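Local coordinates for xanthomonas outer protein D (Xanthomonas euvesicatoria, PDB 2OIX), which is a type III secreted effector and cysteine protease of the Ulp1 (C48) family that strips SUMO from proteins, represented by its catalytic domain in inactive mutant form, at residues Q36-L41 with F66-Q71; P62-L67 with L78-R83. The protein carries 1 engineered substitution. One frame throughout, in Å; residues are numbered along the deposited sequence.

Interaction 1 (Q36-L41 with F66-Q71)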
loop_
_atom_site.group_PDB
_atom_site.type_symbol
_atom_site.label_atom_id
_atom_site.label_comp_id
_atom_site.label_asym_id
_atom_site.label_seq_id
_atom_site.Cartn_x
_atom_site.Cartn_y
_atom_site.Cartn_z
ATOM N N GLN A 36 -7.930 -6.802 2.981
ATOM C CA GLN A 36 -9.319 -7.071 3.228
ATOM C C GLN A 36 -9.807 -6.046 4.233
ATOM O O GLN A 36 -10.925 -5.610 4.152
ATOM C CB GLN A 36 -9.518 -8.478 3.773
ATOM C CG GLN A 36 -9.180 -9.550 2.756
ATOM C CD GLN A 36 -9.611 -10.932 3.176
ATOM O OE1 GLN A 36 -10.775 -11.250 3.127
ATOM N NE2 GLN A 36 -8.652 -11.787 3.504
ATOM N N VAL A 37 -8.937 -5.685 5.183
ATOM C CA VAL A 37 -9.247 -4.609 6.104
ATOM C C VAL A 37 -9.412 -3.295 5.356
ATOM O O VAL A 37 -10.289 -2.487 5.731
ATOM C CB VAL A 37 -8.246 -4.495 7.262
ATOM C CG1 VAL A 37 -8.598 -3.293 8.199
ATOM C CG2 VAL A 37 -8.243 -5.805 8.098
ATOM N N VAL A 38 -8.547 -3.048 4.347
ATOM C CA VAL A 38 -8.716 -1.842 3.490
ATOM C C VAL A 38 -10.148 -1.808 2.852
ATOM O O VAL A 38 -10.869 -0.804 2.908
ATOM C CB VAL A 38 -7.578 -1.738 2.394
ATOM C CG1 VAL A 38 -7.785 -0.478 1.602
ATOM C CG2 VAL A 38 -6.243 -1.625 3.092
ATOM N N THR A 39 -10.555 -2.923 2.273
ATOM C CA THR A 39 -11.854 -3.060 1.629
ATOM C C THR A 39 -12.990 -2.745 2.630
ATOM O O THR A 39 -13.967 -2.070 2.312
ATOM C CB THR A 39 -11.978 -4.480 1.021
ATOM O OG1 THR A 39 -10.942 -4.668 0.041
ATOM C CG2 THR A 39 -13.353 -4.705 0.372
ATOM N N MET A 40 -12.821 -3.190 3.865
ATOM C CA MET A 40 -13.814 -3.002 4.903
ATOM C C MET A 40 -14.086 -1.549 5.339
ATOM O O MET A 40 -15.132 -1.275 5.929
ATOM C CB MET A 40 -13.440 -3.837 6.115
ATOM C CG MET A 40 -13.843 -5.311 6.027
ATOM S SD MET A 40 -12.906 -6.124 7.336
ATOM C CE MET A 40 -13.527 -5.214 8.782
ATOM N N LEU A 41 -13.163 -0.621 5.062
ATOM C CA LEU A 41 -13.424 0.813 5.338
ATOM C C LEU A 41 -14.734 1.273 4.664
ATOM O O LEU A 41 -15.465 2.149 5.177
ATOM C CB LEU A 41 -12.235 1.680 4.881
ATOM C CG LEU A 41 -10.875 1.573 5.600
ATOM C CD1 LEU A 41 -9.787 2.286 4.762
ATOM C CD2 LEU A 41 -10.875 2.094 7.044
ATOM N N PHE A 66 0.937 1.535 4.321
ATOM C CA PHE A 66 0.809 0.972 2.976
ATOM C C PHE A 66 -0.497 0.223 2.828
ATOM O O PHE A 66 -0.695 -0.826 3.471
ATOM C CB PHE A 66 2.019 0.031 2.689
ATOM C CG PHE A 66 3.303 0.746 2.831
ATOM C CD1 PHE A 66 3.935 1.284 1.698
ATOM C CD2 PHE A 66 3.849 0.991 4.120
ATOM C CE1 PHE A 66 5.125 2.060 1.840
ATOM C CE2 PHE A 66 5.025 1.718 4.256
ATOM C CZ PHE A 66 5.679 2.229 3.101
ATOM N N LEU A 67 -1.372 0.734 1.962
ATOM C CA LEU A 67 -2.719 0.192 1.810
ATOM C C LEU A 67 -2.895 -0.368 0.426
ATOM O O LEU A 67 -2.973 0.398 -0.552
ATOM C CB LEU A 67 -3.756 1.304 1.987
ATOM C CG LEU A 67 -3.662 2.048 3.343
ATOM C CD1 LEU A 67 -3.506 3.536 3.169
ATOM C CD2 LEU A 67 -4.871 1.798 4.191
ATOM N N PRO A 68 -2.891 -1.707 0.310
ATOM C CA PRO A 68 -3.117 -2.307 -1.009
ATOM C C PRO A 68 -4.614 -2.099 -1.328
ATOM O O PRO A 68 -5.477 -2.345 -0.476
ATOM C CB PRO A 68 -2.754 -3.773 -0.811
ATOM C CG PRO A 68 -1.949 -3.815 0.535
ATOM C CD PRO A 68 -2.660 -2.731 1.351
ATOM N N ILE A 69 -4.885 -1.608 -2.534
ATOM C CA ILE A 69 -6.238 -1.317 -3.000
ATOM C C ILE A 69 -6.645 -2.423 -4.002
ATOM O O ILE A 69 -6.103 -2.469 -5.072
ATOM C CB ILE A 69 -6.298 0.079 -3.647
ATOM C CG1 ILE A 69 -5.770 1.184 -2.700
ATOM C CG2 ILE A 69 -7.733 0.419 -4.091
ATOM C CD1 ILE A 69 -6.434 1.289 -1.379
ATOM N N ASN A 70 -7.588 -3.284 -3.628
ATOM C CA ASN A 70 -8.055 -4.390 -4.443
ATOM C C ASN A 70 -9.280 -4.014 -5.248
ATOM O O ASN A 70 -10.299 -3.674 -4.683
ATOM C CB ASN A 70 -8.397 -5.597 -3.540
ATOM C CG ASN A 70 -8.583 -6.868 -4.307
ATOM O OD1 ASN A 70 -8.279 -6.955 -5.505
ATOM N ND2 ASN A 70 -9.031 -7.895 -3.612
ATOM N N GLN A 71 -9.179 -4.083 -6.563
ATOM C CA GLN A 71 -10.374 -4.135 -7.370
ATOM C C GLN A 71 -10.612 -5.634 -7.616
ATOM O O GLN A 71 -9.864 -6.255 -8.361
ATOM C CB GLN A 71 -10.230 -3.341 -8.679
ATOM C CG GLN A 71 -11.570 -3.097 -9.381
ATOM C CD GLN A 71 -11.475 -2.341 -10.729
ATOM O OE1 GLN A 71 -12.365 -2.465 -11.562
ATOM N NE2 GLN A 71 -10.428 -1.567 -10.926
HETATM O O HOH W 1 -11.701 -3.125 -2.171
#
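Val-38 and Leu-67 bring the backbones nearest each other, with CA atoms 6.6 Å apart, where helix 36-40 crosses strand 66-71 at 74°. The axes of these short segments approach to 7.8 Å, close enough for one helical side chain to fill the space between them. That side chain is Val-38, whose CA-CB bond aims at the strand. Its first torsion (chi1 -178°) sets the two methyl groups astride the carbonyl oxygen of Pro-68: CG1 meets CD1 of Ile-69 at 3.7 Å, while CG2 reaches CD2 of Leu-67 at 3.8 Å. The oxygen itself faces the branch point, 3.6 Å from Val-38 CB. A short, branched residue suits this place, being wide at CB without pushing the helix away. Ile-69 leaves its backbone on the far side, but two successive turns of about -60° in chi1 and chi2 fold CD1 back toward the helix. Pro-68 suits its position too: the neighbouring strand 30-32 has already ended, and proline has no N-H to offer on that edge.

The polar contact lies one residue further along the helix. Thr-39 OG1, hydrogen-bonded to Ser-35 O one turn earlier, also binds a water at 2.8 Å, and the water donates to Asn-70 O at 2.9 Å. Val-37 and Met-40, turned from the strand, pack against helix 46-57, as does Leu-41 just beyond. Asp-34 OD2, just before the helix, accepts hydrogen bonds from the backbone N of Gln-36 and Val-37. Strands 30-32 and 64-71 run parallel side by side, so these helices form the connection of a beta-alpha-beta crossover. Between these two segments the contact is van der Waals packing around one valine, with the water bridging the polar atoms beside it.

Interaction 2 (P62-L67 with L78-R83); sequences PPIVFL and LLVVDR
Leu-67 and Val-81 meet diagonally across the two strands, CD1 against CG2 at 3.6 Å, and Leu-79 closes on the same methyl group from its directly paired position, its CD2 lying 3.9 Å from Leu-67 CD1. Leu-115 also packs on Leu-67, so an apolar side chain suits this face. Phe-66 and Val-80, a non-hydrogen-bonded pair, run out together from the opposite face. Val-80 CG1 lies over one face of the phenyl ring, and CG2 touches ring atom CD1 of Phe-66 at 3.7 Å. Ile-144 and Leu-147 of helix 136-153 cover this patch, which suits large apolar side chains there. The strands form an antiparallel beta hairpin inside the central sheet of the Ulp1-type catalytic domain. Val-65 with Val-81 and Leu-67 with Leu-79 are its hydrogen-bonded pairs, each joined by two N-H to O bonds. Beyond them Arg-83 N donates to Pro-63 O at 2.8 Å, a bond that proline, without an N-H, cannot return. A chi1 of 57° sends the extended Arg-83 side chain obliquely across to the start of the other strand, laying one face of its guanidinium over Val-65 CG2. From there NH2 gives a hydrogen bond to Pro-62 O at 3.1 Å, approaching 39° above the carbonyl plane, while NH1 bonds to Leu-56 O. Asp-82, on the Phe-66 face, has its carboxylate in a salt bridge with Arg-84.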
loop_
_atom_site.group_PDB
_atom_site.type_symbol
_atom_site.label_atom_id
_atom_site.label_comp_id
_atom_site.label_asym_id
_atom_site.label_seq_id
_atom_site.Cartn_x
_atom_site.Cartn_y
_atom_site.Cartn_z
ATOM N N PRO A 62 0.947 2.848 13.466
ATOM C CA PRO A 62 2.065 3.662 12.971
ATOM C C PRO A 62 1.708 4.608 11.821
ATOM O O PRO A 62 0.743 4.365 11.096
ATOM C CB PRO A 62 3.061 2.626 12.502
ATOM C CG PRO A 62 2.736 1.401 13.350
ATOM C CD PRO A 62 1.265 1.413 13.434
ATOM N N PRO A 63 2.468 5.703 11.673
ATOM C CA PRO A 63 2.000 6.801 10.829
ATOM C C PRO A 63 2.272 6.669 9.326
ATOM O O PRO A 63 1.736 7.457 8.548
ATOM C CB PRO A 63 2.756 8.002 11.424
ATOM C CG PRO A 63 4.149 7.344 11.694
ATOM C CD PRO A 63 3.731 6.048 12.358
ATOM N N ILE A 64 3.069 5.691 8.903
ATOM C CA ILE A 64 3.326 5.509 7.458
ATOM C C ILE A 64 2.664 4.195 7.055
ATOM O O ILE A 64 3.126 3.155 7.390
ATOM C CB ILE A 64 4.805 5.523 7.082
ATOM C CG1 ILE A 64 5.419 6.884 7.402
ATOM C CG2 ILE A 64 4.970 5.270 5.575
ATOM C CD1 ILE A 64 6.879 7.017 7.203
ATOM N N VAL A 65 1.554 4.269 6.346
ATOM C CA VAL A 65 0.702 3.098 6.158
ATOM C C VAL A 65 0.618 2.794 4.678
ATOM O O VAL A 65 0.298 3.722 3.868
ATOM C CB VAL A 65 -0.720 3.403 6.699
ATOM C CG1 VAL A 65 -1.627 2.204 6.575
ATOM C CG2 VAL A 65 -0.639 3.799 8.188
ATOM N N PHE A 66 0.937 1.535 4.321
ATOM C CA PHE A 66 0.809 0.972 2.976
ATOM C C PHE A 66 -0.497 0.223 2.828
ATOM O O PHE A 66 -0.695 -0.826 3.471
ATOM C CB PHE A 66 2.019 0.031 2.689
ATOM C CG PHE A 66 3.303 0.746 2.831
ATOM C CD1 PHE A 66 3.935 1.284 1.698
ATOM C CD2 PHE A 66 3.849 0.991 4.120
ATOM C CE1 PHE A 66 5.125 2.060 1.840
ATOM C CE2 PHE A 66 5.025 1.718 4.256
ATOM C CZ PHE A 66 5.679 2.229 3.101
ATOM N N LEU A 67 -1.372 0.734 1.962
ATOM C CA LEU A 67 -2.719 0.192 1.810
ATOM C C LEU A 67 -2.895 -0.368 0.426
ATOM O O LEU A 67 -2.973 0.398 -0.552
ATOM C CB LEU A 67 -3.756 1.304 1.987
ATOM C CG LEU A 67 -3.662 2.048 3.343
ATOM C CD1 LEU A 67 -3.506 3.536 3.169
ATOM C CD2 LEU A 67 -4.871 1.798 4.191
ATOM N N LEU A 78 -1.619 0.749 -5.077
ATOM C CA LEU A 78 -1.081 1.016 -3.781
ATOM C C LEU A 78 -1.368 2.437 -3.358
ATOM O O LEU A 78 -1.026 3.422 -4.084
ATOM C CB LEU A 78 0.409 0.832 -3.789
ATOM C CG LEU A 78 1.149 1.181 -2.490
ATOM C CD1 LEU A 78 0.628 0.312 -1.308
ATOM C CD2 LEU A 78 2.696 1.082 -2.676
ATOM N N LEU A 79 -1.979 2.561 -2.188
ATOM C CA LEU A 79 -2.142 3.870 -1.604
ATOM C C LEU A 79 -1.198 3.947 -0.387
ATOM O O LEU A 79 -1.263 3.103 0.501
ATOM C CB LEU A 79 -3.594 4.072 -1.108
ATOM C CG LEU A 79 -3.799 5.419 -0.513
ATOM C CD1 LEU A 79 -3.605 6.510 -1.634
ATOM C CD2 LEU A 79 -5.174 5.503 0.194
ATOM N N VAL A 80 -0.392 5.006 -0.281
ATOM C CA VAL A 80 0.499 5.171 0.882
ATOM C C VAL A 80 0.026 6.419 1.633
ATOM O O VAL A 80 -0.203 7.507 1.044
ATOM C CB VAL A 80 1.997 5.287 0.469
ATOM C CG1 VAL A 80 2.914 5.530 1.702
ATOM C CG2 VAL A 80 2.430 4.065 -0.270
ATOM N N VAL A 81 -0.148 6.296 2.925
ATOM C CA VAL A 81 -0.592 7.460 3.701
ATOM C C VAL A 81 0.480 7.778 4.770
ATOM O O VAL A 81 0.834 6.883 5.545
ATOM C CB VAL A 81 -1.951 7.210 4.391
ATOM C CG1 VAL A 81 -2.226 8.263 5.367
ATOM C CG2 VAL A 81 -3.123 7.098 3.393
ATOM N N ASP A 82 0.989 9.018 4.807
ATOM C CA ASP A 82 2.039 9.415 5.721
ATOM C C ASP A 82 1.460 10.486 6.630
ATOM O O ASP A 82 1.322 11.633 6.232
ATOM C CB ASP A 82 3.260 9.958 4.953
ATOM C CG ASP A 82 4.251 10.729 5.863
ATOM O OD1 ASP A 82 4.265 10.502 7.104
ATOM O OD2 ASP A 82 5.025 11.582 5.373
ATOM N N ARG A 83 1.050 10.093 7.831
ATOM C CA ARG A 83 0.472 11.073 8.742
ATOM C C ARG A 83 1.357 11.444 9.921
ATOM O O ARG A 83 0.855 11.816 11.000
ATOM C CB ARG A 83 -0.926 10.648 9.191
ATOM C CG ARG A 83 -0.912 9.300 9.844
ATOM C CD ARG A 83 -2.230 8.540 9.760
ATOM N NE ARG A 83 -1.943 7.214 10.295
ATOM C CZ ARG A 83 -2.758 6.179 10.292
ATOM N NH1 ARG A 83 -3.993 6.291 9.806
ATOM N NH2 ARG A 83 -2.317 5.034 10.805
#

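Overall arrangement
Strand 64-71 serves both interactions, whose centres lie about 12 Å apart, and Phe-66 and Leu-67 belong to each. Along the chain, helix 35-40 comes first, then helix 46-57, strand 64-71 and strand 75-82. Interaction 1 seats a helix of the crossover over the Leu-67 face, toward the edge of strand 64-71 past the end of strand 30-32, whereas interaction 2 pairs strand 64-71 with strand 75-82, the middle strand of the sheet. The two touch directly where Ile-69 CG1 packs on Leu-79 CB at 4.0 Å. Helix 136-153 lies on the other face, against Phe-66, Leu-78 and Val-80. In its first half strand 64-71 has strands on both sides, 30-32 and 75-82, within a layered core for the catalytic domain.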